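Local coordinates for probable tRNA pseudouridine synthase D (PDB 1Z2Z), which probably isomerises uridine 13 of transfer RNAs to pseudouridine, as a member of the TruD family of pseudouridine synthases, at residues I12-L26 and V425-M437. Residues are numbered along the deposited sequence; the frame is centred on the assembly and turned at random.
Sequences INLYSTDTTGLGGQL and VLREYMKVNPLQM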
ATOM      1  N   ILE A  12      13.091  -3.176  -0.986  1.00 41.51           N
ATOM      2  CA  ILE A  12      13.515  -1.796  -1.192  1.00 41.15           C
ATOM      3  C   ILE A  12      14.864  -1.623  -0.523  1.00 41.58           C
ATOM      4  O   ILE A  12      15.125  -2.250   0.498  1.00 42.61           O
ATOM      5  CB  ILE A  12      12.528  -0.849  -0.554  1.00 40.37           C
ATOM      6  CG1 ILE A  12      11.131  -1.215  -1.061  1.00 40.17           C
ATOM      7  CG2 ILE A  12      12.949   0.604  -0.824  1.00 38.26           C
ATOM      8  CD1 ILE A  12       9.998  -0.502  -0.357  1.00 40.96           C
ATOM      9  N   ASN A  13      15.726  -0.792  -1.097  1.00 40.88           N
ATOM     10  CA  ASN A  13      17.043  -0.581  -0.517  1.00 40.81           C
ATOM     11  C   ASN A  13      17.707   0.676  -1.043  1.00 40.41           C
ATOM     12  O   ASN A  13      18.927   0.783  -1.033  1.00 41.78           O
ATOM     13  CB  ASN A  13      17.951  -1.775  -0.803  1.00 40.51           C
ATOM     14  CG  ASN A  13      18.614  -1.686  -2.164  1.00 43.82           C
ATOM     15  OD1 ASN A  13      17.958  -1.464  -3.186  1.00 42.78           O
ATOM     16  ND2 ASN A  13      19.930  -1.864  -2.183  1.00 44.89           N
ATOM     17  N   LEU A  14      16.914   1.632  -1.499  1.00 39.67           N
ATOM     18  CA  LEU A  14      17.488   2.864  -2.014  1.00 39.62           C
ATOM     19  C   LEU A  14      16.431   3.917  -2.248  1.00 38.91           C
ATOM     20  O   LEU A  14      15.352   3.846  -1.678  1.00 38.88           O
ATOM     21  CB  LEU A  14      18.244   2.588  -3.310  1.00 39.81           C
ATOM     22  CG  LEU A  14      17.419   1.935  -4.412  1.00 39.36           C
ATOM     23  CD1 LEU A  14      16.916   2.960  -5.417  1.00 39.45           C
ATOM     24  CD2 LEU A  14      18.300   0.934  -5.095  1.00 43.73           C
ATOM     25  N   TYR A  15      16.753   4.879  -3.109  1.00 39.31           N
ATOM     26  CA  TYR A  15      15.866   5.994  -3.421  1.00 40.00           C
ATOM     27  C   TYR A  15      16.095   6.469  -4.856  1.00 41.62           C
ATOM     28  O   TYR A  15      17.237   6.707  -5.255  1.00 42.00           O
ATOM     29  CB  TYR A  15      16.157   7.160  -2.471  1.00 38.21           C
ATOM     30  CG  TYR A  15      15.984   6.853  -0.997  1.00 37.07           C
ATOM     31  CD1 TYR A  15      14.737   6.964  -0.386  1.00 36.80           C
ATOM     32  CD2 TYR A  15      17.074   6.493  -0.200  1.00 36.07           C
ATOM     33  CE1 TYR A  15      14.579   6.736   0.985  1.00 37.22           C
ATOM     34  CE2 TYR A  15      16.923   6.262   1.176  1.00 36.38           C
ATOM     35  CZ  TYR A  15      15.675   6.388   1.758  1.00 36.14           C
ATOM     36  OH  TYR A  15      15.505   6.171   3.104  1.00 34.93           O
ATOM     37  N   SER A  16      15.020   6.626  -5.626  1.00 43.01           N
ATOM     38  CA  SER A  16      15.151   7.087  -7.009  1.00 42.60           C
ATOM     39  C   SER A  16      15.801   8.478  -7.033  1.00 44.10           C
ATOM     40  O   SER A  16      16.392   8.895  -8.034  1.00 44.56           O
ATOM     41  CB  SER A  16      13.780   7.145  -7.689  1.00 41.44           C
ATOM     42  OG  SER A  16      13.160   8.404  -7.502  1.00 41.00           O
ATOM     43  N   THR A  17      15.693   9.193  -5.919  1.00 45.42           N
ATOM     44  CA  THR A  17      16.274  10.523  -5.811  1.00 46.69           C
ATOM     45  C   THR A  17      17.560  10.451  -4.984  1.00 47.90           C
ATOM     46  O   THR A  17      17.647   9.676  -4.032  1.00 47.08           O
ATOM     47  CB  THR A  17      15.303  11.485  -5.115  1.00 45.86           C
ATOM     48  OG1 THR A  17      15.078  11.031  -3.776  1.00 46.31           O
ATOM     49  CG2 THR A  17      13.974  11.545  -5.859  1.00 44.46           C
ATOM     50  N   ASP A  18      18.556  11.255  -5.347  1.00 48.96           N
ATOM     51  CA  ASP A  18      19.828  11.269  -4.620  1.00 51.67           C
ATOM     52  C   ASP A  18      19.897  12.436  -3.625  1.00 51.66           C
ATOM     53  O   ASP A  18      20.966  12.755  -3.103  1.00 51.79           O
ATOM     54  CB  ASP A  18      20.989  11.385  -5.604  1.00 52.74           C
ATOM     55  CG  ASP A  18      20.881  12.616  -6.468  1.00 55.45           C
ATOM     56  OD1 ASP A  18      20.675  12.467  -7.696  1.00 57.52           O
ATOM     57  OD2 ASP A  18      20.984  13.735  -5.913  1.00 55.16           O
ATOM     58  N   THR A  19      18.758  13.077  -3.382  1.00 51.19           N
ATOM     59  CA  THR A  19      18.696  14.190  -2.447  1.00 50.67           C
ATOM     60  C   THR A  19      18.839  13.675  -1.027  1.00 50.85           C
ATOM     61  O   THR A  19      18.676  12.480  -0.763  1.00 51.06           O
ATOM     62  CB  THR A  19      17.364  14.939  -2.547  1.00 51.03           C
ATOM     63  OG1 THR A  19      16.285  13.990  -2.593  1.00 52.83           O
ATOM     64  CG2 THR A  19      17.341  15.810  -3.784  1.00 50.49           C
ATOM     65  N   THR A  20      19.132  14.585  -0.107  1.00 50.51           N
ATOM     66  CA  THR A  20      19.315  14.211   1.283  1.00 49.73           C
ATOM     67  C   THR A  20      17.983  14.053   1.997  1.00 49.62           C
ATOM     68  O   THR A  20      17.013  14.747   1.692  1.00 49.64           O
ATOM     69  CB  THR A  20      20.217  15.240   2.016  1.00 47.65           C
ATOM     70  OG1 THR A  20      20.308  14.906   3.404  1.00 45.10           O
ATOM     71  CG2 THR A  20      19.662  16.629   1.860  1.00 48.21           C
ATOM     72  N   GLY A  21      17.959  13.112   2.935  1.00 50.09           N
ATOM     73  CA  GLY A  21      16.765  12.831   3.703  1.00 50.03           C
ATOM     74  C   GLY A  21      16.323  14.016   4.525  1.00 49.43           C
ATOM     75  O   GLY A  21      16.943  14.360   5.532  1.00 50.84           O
ATOM     76  N   LEU A  22      15.240  14.633   4.075  1.00 48.47           N
ATOM     77  CA  LEU A  22      14.652  15.792   4.719  1.00 47.66           C
ATOM     78  C   LEU A  22      14.424  15.528   6.200  1.00 47.77           C
ATOM     79  O   LEU A  22      14.467  16.448   7.015  1.00 47.49           O
ATOM     80  CB  LEU A  22      13.338  16.115   4.022  1.00 47.22           C
ATOM     81  CG  LEU A  22      12.741  17.502   4.190  1.00 48.01           C
ATOM     82  CD1 LEU A  22      11.813  17.768   3.015  1.00 46.74           C
ATOM     83  CD2 LEU A  22      12.006  17.597   5.519  1.00 47.89           C
ATOM     84  N   GLY A  23      14.193  14.264   6.548  1.00 47.98           N
ATOM     85  CA  GLY A  23      13.965  13.905   7.937  1.00 47.61           C
ATOM     86  C   GLY A  23      12.713  14.556   8.491  1.00 47.63           C
ATOM     87  O   GLY A  23      11.798  14.886   7.736  1.00 50.45           O
ATOM     88  N   GLY A  24      12.661  14.743   9.805  1.00 45.73           N
ATOM     89  CA  GLY A  24      11.496  15.361  10.415  1.00 43.14           C
ATOM     90  C   GLY A  24      10.454  14.355  10.874  1.00 41.84           C
ATOM     91  O   GLY A  24      10.708  13.147  10.896  1.00 41.21           O
ATOM     92  N   GLN A  25       9.270  14.848  11.225  1.00 39.87           N
ATOM     93  CA  GLN A  25       8.196  13.987  11.706  1.00 38.79           C
ATOM     94  C   GLN A  25       6.844  14.370  11.121  1.00 37.87           C
ATOM     95  O   GLN A  25       6.681  15.470  10.586  1.00 36.30           O
ATOM     96  CB  GLN A  25       8.137  14.066  13.222  1.00 39.40           C
ATOM     97  CG  GLN A  25       7.995  15.486  13.705  1.00 40.33           C
ATOM     98  CD  GLN A  25       8.124  15.603  15.201  1.00 40.76           C
ATOM     99  OE1 GLN A  25       7.686  16.591  15.790  1.00 40.48           O
ATOM    100  NE2 GLN A  25       8.737  14.600  15.830  1.00 39.06           N
ATOM    101  N   LEU A  26       5.877  13.463  11.231  1.00 37.48           N
ATOM    102  CA  LEU A  26       4.544  13.713  10.687  1.00 38.34           C
ATOM    103  C   LEU A  26       3.412  13.493  11.694  1.00 38.23           C
ATOM    104  O   LEU A  26       3.614  12.904  12.756  1.00 37.60           O
ATOM    105  CB  LEU A  26       4.297  12.818   9.472  1.00 39.34           C
ATOM    106  CG  LEU A  26       5.299  12.741   8.320  1.00 40.10           C
ATOM    107  CD1 LEU A  26       4.664  11.871   7.231  1.00 38.71           C
ATOM    108  CD2 LEU A  26       5.642  14.129   7.767  1.00 39.61           C
ATOM    109  N   VAL A 425       5.074   8.456  -1.654  1.00 35.63           N
ATOM    110  CA  VAL A 425       5.544   9.735  -2.137  1.00 35.07           C
ATOM    111  C   VAL A 425       6.462  10.357  -1.108  1.00 36.33           C
ATOM    112  O   VAL A 425       7.492  10.936  -1.453  1.00 38.52           O
ATOM    113  CB  VAL A 425       4.366  10.696  -2.395  1.00 35.13           C
ATOM    114  CG1 VAL A 425       4.883  12.069  -2.783  1.00 32.95           C
ATOM    115  CG2 VAL A 425       3.468  10.135  -3.492  1.00 33.71           C
ATOM    116  N   LEU A 426       6.080  10.230   0.158  1.00 34.83           N
ATOM    117  CA  LEU A 426       6.830  10.795   1.270  1.00 33.45           C
ATOM    118  C   LEU A 426       8.227  10.225   1.443  1.00 33.82           C
ATOM    119  O   LEU A 426       9.162  10.963   1.730  1.00 33.64           O
ATOM    120  CB  LEU A 426       6.041  10.602   2.558  1.00 32.31           C
ATOM    121  CG  LEU A 426       4.758  11.425   2.650  1.00 31.51           C
ATOM    122  CD1 LEU A 426       4.073  11.102   3.965  1.00 30.31           C
ATOM    123  CD2 LEU A 426       5.065  12.916   2.556  1.00 30.17           C
ATOM    124  N   ARG A 427       8.366   8.915   1.272  1.00 34.99           N
ATOM    125  CA  ARG A 427       9.661   8.264   1.415  1.00 35.71           C
ATOM    126  C   ARG A 427      10.777   8.958   0.604  1.00 37.15           C
ATOM    127  O   ARG A 427      11.891   9.115   1.093  1.00 37.48           O
ATOM    128  CB  ARG A 427       9.543   6.798   1.005  1.00 34.63           C
ATOM    129  CG  ARG A 427      10.734   5.947   1.400  1.00 38.29           C
ATOM    130  CD  ARG A 427      10.567   4.502   0.931  1.00 39.89           C
ATOM    131  NE  ARG A 427      11.227   4.277  -0.349  1.00 41.34           N
ATOM    132  CZ  ARG A 427      12.503   3.928  -0.486  1.00 41.12           C
ATOM    133  NH1 ARG A 427      13.274   3.748   0.576  1.00 38.83           N
ATOM    134  NH2 ARG A 427      13.015   3.781  -1.694  1.00 41.44           N
ATOM    135  N   GLU A 428      10.492   9.382  -0.625  1.00 38.42           N
ATOM    136  CA  GLU A 428      11.518  10.044  -1.428  1.00 40.51           C
ATOM    137  C   GLU A 428      11.830  11.446  -0.903  1.00 41.11           C
ATOM    138  O   GLU A 428      12.883  12.011  -1.206  1.00 40.60           O
ATOM    139  CB  GLU A 428      11.099  10.131  -2.906  1.00 40.95           C
ATOM    140  CG  GLU A 428      10.869   8.781  -3.594  1.00 42.85           C
ATOM    141  CD  GLU A 428      12.104   7.882  -3.625  1.00 45.60           C
ATOM    142  OE1 GLU A 428      11.971   6.695  -3.225  1.00 48.05           O
ATOM    143  OE2 GLU A 428      13.195   8.348  -4.046  1.00 43.42           O
ATOM    144  N   TYR A 429      10.910  12.006  -0.119  1.00 41.70           N
ATOM    145  CA  TYR A 429      11.100  13.335   0.454  1.00 42.11           C
ATOM    146  C   TYR A 429      11.703  13.323   1.841  1.00 43.43           C
ATOM    147  O   TYR A 429      12.446  14.233   2.199  1.00 44.39           O
ATOM    148  CB  TYR A 429       9.786  14.102   0.543  1.00 40.78           C
ATOM    149  CG  TYR A 429       9.386  14.742  -0.746  1.00 39.76           C
ATOM    150  CD1 TYR A 429       8.736  14.010  -1.727  1.00 37.91           C
ATOM    151  CD2 TYR A 429       9.672  16.087  -0.997  1.00 39.57           C
ATOM    152  CE1 TYR A 429       8.373  14.595  -2.923  1.00 38.54           C
ATOM    153  CE2 TYR A 429       9.314  16.682  -2.204  1.00 38.75           C
ATOM    154  CZ  TYR A 429       8.664  15.924  -3.158  1.00 37.24           C
ATOM    155  OH  TYR A 429       8.306  16.475  -4.359  1.00 37.71           O
HETATM  156  N   MSE A 430      11.380  12.307   2.632  1.00 44.43           N
HETATM  157  CA  MSE A 430      11.900  12.243   3.987  1.00 47.38           C
HETATM  158  C   MSE A 430      13.027  11.260   4.143  1.00 46.95           C
HETATM  159  O   MSE A 430      13.881  11.424   5.011  1.00 49.11           O
HETATM  160  CB  MSE A 430      10.800  11.862   4.971  1.00 51.38           C
HETATM  161  CG  MSE A 430       9.764  12.930   5.210  1.00 56.92           C
HETATM  162 SE   MSE A 430       8.256  12.164   6.146  1.00 67.74          SE
HETATM  163  CE  MSE A 430       8.876  12.418   7.967  1.00 64.86           C
ATOM    164  N   LYS A 431      13.020  10.228   3.311  1.00 45.54           N
ATOM    165  CA  LYS A 431      14.046   9.188   3.373  1.00 44.00           C
ATOM    166  C   LYS A 431      14.381   8.853   4.822  1.00 42.76           C
ATOM    167  O   LYS A 431      15.519   9.014   5.248  1.00 42.64           O
ATOM    168  CB  LYS A 431      15.322   9.634   2.638  1.00 43.00           C
ATOM    169  CG  LYS A 431      15.136   9.900   1.142  1.00 41.75           C
ATOM    170  CD  LYS A 431      16.465  10.061   0.421  1.00 38.78           C
ATOM    171  CE  LYS A 431      16.278  10.413  -1.043  1.00 37.64           C
ATOM    172  NZ  LYS A 431      15.723  11.784  -1.274  1.00 37.12           N
ATOM    173  N   VAL A 432      13.392   8.398   5.577  1.00 43.13           N
ATOM    174  CA  VAL A 432      13.622   8.031   6.971  1.00 45.63           C
ATOM    175  C   VAL A 432      12.968   6.705   7.278  1.00 46.51           C
ATOM    176  O   VAL A 432      12.244   6.160   6.448  1.00 48.37           O
ATOM    177  CB  VAL A 432      13.060   9.090   7.949  1.00 44.59           C
ATOM    178  CG1 VAL A 432      13.869  10.383   7.853  1.00 43.95           C
ATOM    179  CG2 VAL A 432      11.608   9.354   7.629  1.00 44.01           C
ATOM    180  N   ASN A 433      13.214   6.185   8.474  1.00 48.95           N
ATOM    181  CA  ASN A 433      12.631   4.911   8.868  1.00 50.61           C
ATOM    182  C   ASN A 433      11.107   4.986   8.750  1.00 53.13           C
ATOM    183  O   ASN A 433      10.484   5.969   9.158  1.00 51.72           O
ATOM    184  CB  ASN A 433      13.048   4.560  10.298  1.00 48.30           C
ATOM    185  CG  ASN A 433      12.650   3.146  10.698  1.00 48.44           C
ATOM    186  OD1 ASN A 433      11.470   2.844  10.863  1.00 49.33           O
ATOM    187  ND2 ASN A 433      13.638   2.273  10.854  1.00 47.50           N
ATOM    188  N   PRO A 434      10.491   3.946   8.166  1.00 56.38           N
ATOM    189  CA  PRO A 434       9.035   3.873   7.979  1.00 58.49           C
ATOM    190  C   PRO A 434       8.247   3.932   9.292  1.00 59.41           C
ATOM    191  O   PRO A 434       7.048   4.222   9.294  1.00 59.00           O
ATOM    192  CB  PRO A 434       8.851   2.550   7.237  1.00 58.35           C
ATOM    193  CG  PRO A 434       9.994   1.724   7.738  1.00 58.76           C
ATOM    194  CD  PRO A 434      11.138   2.709   7.692  1.00 57.20           C
ATOM    195  N   LEU A 435       8.929   3.657  10.400  1.00 60.70           N
ATOM    196  CA  LEU A 435       8.306   3.700  11.719  1.00 62.61           C
ATOM    197  C   LEU A 435       8.445   5.104  12.338  1.00 64.28           C
ATOM    198  O   LEU A 435       7.598   5.528  13.120  1.00 64.69           O
ATOM    199  CB  LEU A 435       8.935   2.634  12.627  1.00 61.04           C
ATOM    200  CG  LEU A 435       8.794   1.188  12.125  1.00 59.63           C
ATOM    201  CD1 LEU A 435       9.386   0.239  13.147  1.00 58.02           C
ATOM    202  CD2 LEU A 435       7.323   0.848  11.878  1.00 58.61           C
ATOM    203  N   GLN A 436       9.512   5.816  11.970  1.00 66.63           N
ATOM    204  CA  GLN A 436       9.763   7.180  12.444  1.00 69.48           C
ATOM    205  C   GLN A 436       8.872   8.131  11.645  1.00 71.95           C
ATOM    206  O   GLN A 436       8.660   9.286  12.029  1.00 72.59           O
ATOM    207  CB  GLN A 436      11.228   7.572  12.200  1.00 69.75           C
ATOM    208  CG  GLN A 436      11.553   9.050  12.479  1.00 69.93           C
ATOM    209  CD  GLN A 436      12.688   9.602  11.610  1.00 69.37           C
ATOM    210  OE1 GLN A 436      13.740   8.972  11.461  1.00 70.73           O
ATOM    211  NE2 GLN A 436      12.480  10.794  11.045  1.00 67.67           N
HETATM  212  N   MSE A 437       8.375   7.630  10.517  1.00 74.62           N
HETATM  213  CA  MSE A 437       7.509   8.386   9.614  1.00 77.01           C
HETATM  214  C   MSE A 437       6.366   9.070  10.378  1.00 77.75           C
HETATM  215  O   MSE A 437       5.302   8.428  10.543  1.00 78.45           O
HETATM  216  CB  MSE A 437       6.952   7.442   8.533  1.00 78.60           C
HETATM  217  CG  MSE A 437       6.291   8.131   7.342  1.00 80.96           C
HETATM  218 SE   MSE A 437       7.406   8.178   5.739  1.00 84.74          SE
HETATM  219  CE  MSE A 437       7.070   6.379   5.094  1.00 82.92           C
TER
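K431 lies across one face of the Y15 ring, its CG 3.4 Å from the ring centroid in a CH-pi contact. In this TruD-family pseudouridine synthase, the irregular N-terminal segment 12-26 wraps round the end of the C-terminal helix 423-430. K431 is the first residue past that helix. Its chain runs extended over the tyrosine and bends only at the last torsion (chi4 69°), where NZ meets T17 OG1 at 2.7 Å and T19 OG1 at 2.6 Å. E428 O also accepts from NZ, which ties the two loop hydroxyls to the last turn of the helix.

The rim of the Y15 ring, at CD1 and CE1, lies over one face of the R427 guanidinium, with the two planes 12° apart, and I12 CG2 sits over the opposite face. L14 O lies at the guanidinium edge, though modelled too close to NH2 for the geometry there to be trusted. E7 pairs with R427 NH1. The E428 chain folds back at chi2 (-61°), and its OE2 accepts from T17 N at 3.2 Å and from T17 OG1.

Farther along, L26 reaches tip to tip toward M430, a selenomethionine, with CG 3.6 Å from CE; L26 CD1 meets L426 CD1. V139 of strand 130-142 touches both L26 and M430, joining this apolar patch to the central sheet, and L426 lies about 8 Å, side chain to side chain, from the predicted nucleophile D86. G23 N donates to M430 O, and G24 O lies close to the plane of the Q436 amide, 2.9 Å from Q436 NE2.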